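Local coordinates for protein poly(ADP-ribose) glycohydrolase (PDB 3SIG) that binds ADP-ribose and, as a poly(ADP-ribose) glycohydrolase with a macrodomain-type catalytic domain, hydrolyses the ribose-ribose glycosidic bonds of poly(ADP-ribose), at residues Y20-R26 with R162-P167; T11-L15 with R117-A123. One frame throughout, in Å; residues are numbered along the deposited sequence.

Contact 1. Residues Y20-R26 with R162-P167; sequences YTAPSGR and RLLEEP
Ser24 OG is gripped twice: it donates to Glu165 OE1 at 2.7 Å and accepts from its own chain at Arg26 N, an ST turn whose N-H points almost straight at it (166°). The carboxylate of Glu165 takes a second bond from the same serine, Ser24 N to Glu165 OE2 at 2.9 Å. Ser24 thus meets both oxygens of the Glu165 carboxylate on their syn sides with its N-H and its hydroxyl, the latter 23° out of the carboxylate plane. Glu165 reaches this turn, a type I beta turn from Ala22 to Gly25, by bending its chain at chi2 (-63°), although its CB starts away from it. Replacing Glu165 by an alanine would probably leave Ser24 N and OG without their shared acceptor and the turn less firmly pinned.

Tyr20 holds the other end of the contact. Its OH donates to Leu164 O at 2.7 Å, with the oxygen near the ring plane, while Leu163 CD2 lies over one ring face, 4.2 Å from the centroid of the Tyr20 ring, a CH-pi contact displaced toward the rim. Phe156, on the adjacent strand 147-157, also meets this ring. From the extended arm of Arg26, NH1 adds a weak bond to Glu165 O.

Pro23 and the bent side chain of Arg162 cross at an angle, in van der Waals contact, with Pro23 CB 3.5 Å from Arg162 NH2. The hairpin of strands 19-21 and 27-29 is thus joined to the start of strand 163-175 by a buried tyrosine and by a carboxylate, probably charged, that is answered across the contact by neutral donors, not by a salt bridge.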
# COMPACT_ATOMS: atom_id res chain seq x y z
N TYR A 20 -17.36 -13.29 8.80
CA TYR A 20 -18.02 -13.28 7.50
C TYR A 20 -18.31 -14.69 7.06
O TYR A 20 -17.77 -15.64 7.62
CB TYR A 20 -17.15 -12.56 6.48
CG TYR A 20 -15.85 -13.26 6.09
CD1 TYR A 20 -15.82 -14.24 5.11
CD2 TYR A 20 -14.64 -12.90 6.67
CE1 TYR A 20 -14.62 -14.87 4.76
CE2 TYR A 20 -13.45 -13.52 6.31
CZ TYR A 20 -13.43 -14.48 5.35
OH TYR A 20 -12.23 -15.08 5.02
N THR A 21 -19.17 -14.83 6.06
CA THR A 21 -19.52 -16.12 5.52
C THR A 21 -18.84 -16.32 4.16
O THR A 21 -19.06 -15.55 3.22
CB THR A 21 -21.01 -16.24 5.38
OG1 THR A 21 -21.58 -16.03 6.67
CG2 THR A 21 -21.39 -17.61 4.89
N ALA A 22 -17.99 -17.33 4.08
CA ALA A 22 -17.31 -17.67 2.85
C ALA A 22 -18.24 -18.39 1.88
O ALA A 22 -19.33 -18.83 2.26
CB ALA A 22 -16.09 -18.53 3.13
N PRO A 23 -17.83 -18.53 0.62
CA PRO A 23 -18.75 -19.12 -0.35
C PRO A 23 -19.15 -20.56 -0.05
O PRO A 23 -20.24 -20.96 -0.45
CB PRO A 23 -17.96 -19.02 -1.67
CG PRO A 23 -17.13 -17.85 -1.51
CD PRO A 23 -16.70 -17.85 -0.06
N SER A 24 -18.29 -21.32 0.63
CA SER A 24 -18.62 -22.69 1.02
C SER A 24 -19.70 -22.71 2.06
O SER A 24 -20.35 -23.74 2.25
CB SER A 24 -17.40 -23.38 1.63
OG SER A 24 -17.07 -22.78 2.87
N GLY A 25 -19.90 -21.59 2.74
CA GLY A 25 -20.78 -21.53 3.89
C GLY A 25 -20.04 -21.47 5.20
O GLY A 25 -20.64 -21.17 6.22
N ARG A 26 -18.73 -21.74 5.19
CA ARG A 26 -17.90 -21.60 6.38
C ARG A 26 -18.03 -20.18 6.93
O ARG A 26 -17.91 -19.22 6.19
CB ARG A 26 -16.44 -21.90 6.01
CG ARG A 26 -15.41 -21.65 7.11
CD ARG A 26 -13.97 -21.91 6.65
NE ARG A 26 -13.08 -22.12 7.81
CZ ARG A 26 -12.07 -21.32 8.17
NH1 ARG A 26 -11.75 -20.24 7.47
NH2 ARG A 26 -11.36 -21.62 9.25
N ARG A 162 -14.74 -11.76 -4.11
CA ARG A 162 -15.23 -12.97 -3.43
C ARG A 162 -14.52 -13.19 -2.09
O ARG A 162 -13.30 -13.05 -1.99
CB ARG A 162 -14.99 -14.19 -4.31
CG ARG A 162 -15.89 -14.28 -5.54
CD ARG A 162 -17.24 -14.88 -5.20
NE ARG A 162 -17.11 -16.28 -4.77
CZ ARG A 162 -17.32 -17.33 -5.55
NH1 ARG A 162 -17.67 -17.17 -6.82
NH2 ARG A 162 -17.18 -18.56 -5.06
N LEU A 163 -15.30 -13.51 -1.06
CA LEU A 163 -14.75 -13.74 0.25
C LEU A 163 -13.91 -15.02 0.24
O LEU A 163 -14.27 -15.98 -0.43
CB LEU A 163 -15.86 -13.80 1.31
CG LEU A 163 -16.52 -12.44 1.57
CD1 LEU A 163 -17.90 -12.60 2.21
CD2 LEU A 163 -15.63 -11.56 2.43
N LEU A 164 -12.84 -15.06 1.03
CA LEU A 164 -11.91 -16.18 1.01
C LEU A 164 -12.27 -17.23 2.03
O LEU A 164 -12.69 -16.94 3.16
CB LEU A 164 -10.48 -15.70 1.28
CG LEU A 164 -9.90 -14.70 0.28
CD1 LEU A 164 -8.49 -14.28 0.65
CD2 LEU A 164 -9.88 -15.29 -1.12
N GLU A 165 -12.06 -18.48 1.65
CA GLU A 165 -12.23 -19.60 2.58
C GLU A 165 -11.23 -19.50 3.72
O GLU A 165 -11.54 -19.79 4.88
CB GLU A 165 -12.03 -20.93 1.87
CG GLU A 165 -13.08 -21.21 0.81
CD GLU A 165 -14.49 -21.33 1.38
OE1 GLU A 165 -14.63 -21.79 2.53
OE2 GLU A 165 -15.46 -20.93 0.68
N GLU A 166 -10.03 -19.01 3.40
CA GLU A 166 -8.97 -18.87 4.38
C GLU A 166 -8.33 -17.49 4.21
O GLU A 166 -7.64 -17.27 3.24
CB GLU A 166 -7.92 -19.96 4.16
CG GLU A 166 -6.70 -19.86 5.06
CD GLU A 166 -7.00 -20.21 6.50
OE1 GLU A 166 -7.41 -21.36 6.76
OE2 GLU A 166 -6.84 -19.33 7.37
N PRO A 167 -8.57 -16.61 5.15
CA PRO A 167 -7.92 -15.30 5.12
C PRO A 167 -6.42 -15.41 5.38
O PRO A 167 -5.94 -16.37 5.93
CB PRO A 167 -8.61 -14.55 6.25
CG PRO A 167 -9.19 -15.64 7.14
CD PRO A 167 -9.48 -16.77 6.29

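Contact 2. Residues T11-L15 with R117-A123; sequences TVEIL and RSSGLYA
Thr11, Val12 and Leu15 of helix 2-17 face the junction where helix 111-118 gives way to helix 121-125, within the macrodomain-type catalytic domain. The contact is a helix packed against the short connection between two consecutive helices: Thr11 and Arg117 come within 6.0 Å, CA to CA, and Leu15 lies opposite Gly120, which occupies the N-cap position of the second helix.

The polar part is a single hydrogen bond across the segments, from Thr11 OG1 to Arg117 O at 2.7 Å. The hydroxyl stands above the carbonyl plane, 36° out of it, and approaches with a C=O...donor angle of 133°. Arg157, on strand 147-157, bonds both groups, with NE to the carbonyl and NH2 to the threonine hydroxyl, so one guanidinium clamps the two partners together. Within the corner, Ser119 OG accepts from Leu121 N at 3.0 Å, an ST turn, and is also bonded to Leu115 O. This fixes the serine hydroxyl at the break between the helices.

The apolar part lies further along. Leu15 has CG anti to its carbonyl carbon (chi1 -59°), which carries its two methyls to the corner: CD2 rests 3.8 Å from Gly120 CA, and CD1 lies 4.4 Å from Ala123 CB. Val34 of helix 31-39 touches both Leu15 and Ala123, extending this hydrophobic patch. The Tyr122 ring meets Leu15 CD1 near its plane, at an edge, and Phe104 packs against it edge-to-face. The valine and tyrosine side chains cross at a slant, Val12 CG2 coming within 3.8 Å of Tyr122 CE2.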
# COMPACT_ATOMS: atom_id res chain seq x y z
N THR A 11 -18.03 -4.97 3.71
CA THR A 11 -16.78 -5.08 4.45
C THR A 11 -16.86 -4.30 5.76
O THR A 11 -16.45 -4.81 6.81
CB THR A 11 -15.64 -4.60 3.59
OG1 THR A 11 -15.46 -5.55 2.55
CG2 THR A 11 -14.32 -4.48 4.40
N VAL A 12 -17.41 -3.10 5.75
CA VAL A 12 -17.60 -2.40 7.00
C VAL A 12 -18.49 -3.17 7.98
O VAL A 12 -18.17 -3.20 9.16
CB VAL A 12 -18.17 -1.01 6.75
CG1 VAL A 12 -18.71 -0.39 8.06
CG2 VAL A 12 -17.09 -0.14 6.12
N GLU A 13 -19.55 -3.82 7.50
CA GLU A 13 -20.41 -4.67 8.35
C GLU A 13 -19.59 -5.82 8.95
O GLU A 13 -19.70 -6.13 10.14
CB GLU A 13 -21.61 -5.24 7.57
CG GLU A 13 -22.45 -6.23 8.40
CD GLU A 13 -23.67 -6.82 7.67
OE1 GLU A 13 -24.00 -6.36 6.56
OE2 GLU A 13 -24.30 -7.76 8.22
N ILE A 14 -18.78 -6.44 8.11
CA ILE A 14 -17.94 -7.56 8.52
C ILE A 14 -16.99 -7.13 9.62
O ILE A 14 -16.79 -7.83 10.62
CB ILE A 14 -17.18 -8.16 7.31
CG1 ILE A 14 -18.15 -8.97 6.47
CG2 ILE A 14 -16.01 -9.01 7.76
CD1 ILE A 14 -17.61 -9.30 5.12
N LEU A 15 -16.39 -5.94 9.45
CA LEU A 15 -15.44 -5.45 10.44
C LEU A 15 -16.16 -5.12 11.75
O LEU A 15 -15.55 -5.27 12.81
CB LEU A 15 -14.63 -4.25 9.92
CG LEU A 15 -13.81 -4.53 8.67
CD1 LEU A 15 -13.20 -3.25 8.11
CD2 LEU A 15 -12.69 -5.51 8.93
N ARG A 117 -11.59 -2.53 0.52
CA ARG A 117 -12.75 -3.38 0.31
C ARG A 117 -12.43 -4.81 0.70
O ARG A 117 -13.35 -5.61 0.92
CB ARG A 117 -13.15 -3.40 -1.17
CG ARG A 117 -13.91 -2.16 -1.64
CD ARG A 117 -14.68 -2.35 -2.97
NE ARG A 117 -13.82 -2.91 -4.00
CZ ARG A 117 -12.97 -2.23 -4.74
NH1 ARG A 117 -12.88 -0.91 -4.64
NH2 ARG A 117 -12.19 -2.88 -5.58
N SER A 118 -11.16 -5.18 0.72
CA SER A 118 -10.75 -6.60 0.76
C SER A 118 -10.11 -7.04 2.04
O SER A 118 -9.66 -8.19 2.10
CB SER A 118 -9.76 -6.86 -0.38
OG SER A 118 -10.28 -6.45 -1.63
N SER A 119 -10.02 -6.18 3.05
CA SER A 119 -9.18 -6.48 4.20
C SER A 119 -9.66 -5.70 5.41
O SER A 119 -10.66 -4.97 5.33
CB SER A 119 -7.72 -6.08 3.90
OG SER A 119 -7.55 -4.67 3.91
N GLY A 120 -8.92 -5.81 6.51
CA GLY A 120 -9.14 -4.96 7.66
C GLY A 120 -8.43 -3.62 7.65
O GLY A 120 -8.43 -2.93 8.67
N LEU A 121 -7.91 -3.22 6.50
CA LEU A 121 -7.09 -2.02 6.47
C LEU A 121 -7.82 -0.79 6.96
O LEU A 121 -7.24 0.02 7.67
CB LEU A 121 -6.57 -1.79 5.06
CG LEU A 121 -5.69 -0.55 4.88
CD1 LEU A 121 -4.44 -0.57 5.76
CD2 LEU A 121 -5.33 -0.43 3.40
N TYR A 122 -9.08 -0.59 6.58
CA TYR A 122 -9.82 0.59 7.03
C TYR A 122 -9.92 0.68 8.53
O TYR A 122 -9.91 1.77 9.08
CB TYR A 122 -11.22 0.56 6.42
CG TYR A 122 -12.26 1.58 6.86
CD1 TYR A 122 -12.09 2.92 6.61
CD2 TYR A 122 -13.45 1.16 7.43
CE1 TYR A 122 -13.12 3.82 6.95
CE2 TYR A 122 -14.43 2.04 7.76
CZ TYR A 122 -14.24 3.34 7.52
OH TYR A 122 -15.28 4.21 7.85
N ALA A 123 -10.09 -0.46 9.21
CA ALA A 123 -10.19 -0.43 10.65
C ALA A 123 -8.90 0.12 11.25
O ALA A 123 -8.94 0.80 12.26
CB ALA A 123 -10.47 -1.81 11.21

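How the contacts relate
From the N terminus, helix 2-17 supplies 11-15 to contact 2 and leads at once into strand 19-21, where 20-26 begins contact 1. The chain returns to 11-15 at 117-123, closing a loop of 101 intervening residues, and to 20-26 at 162-167, closing one of 135. Because the four segments alternate, the two loops cross, neither enclosing the other. Their centres are 14 Å apart, and Ile14 bridges them directly: its CD1 packs 3.6 Å from Tyr20 CB. Contact 2 ties the N-terminal helix to the 111-125 helical corner; contact 1 ties the following hairpin to strand 163-175 of the central mixed sheet.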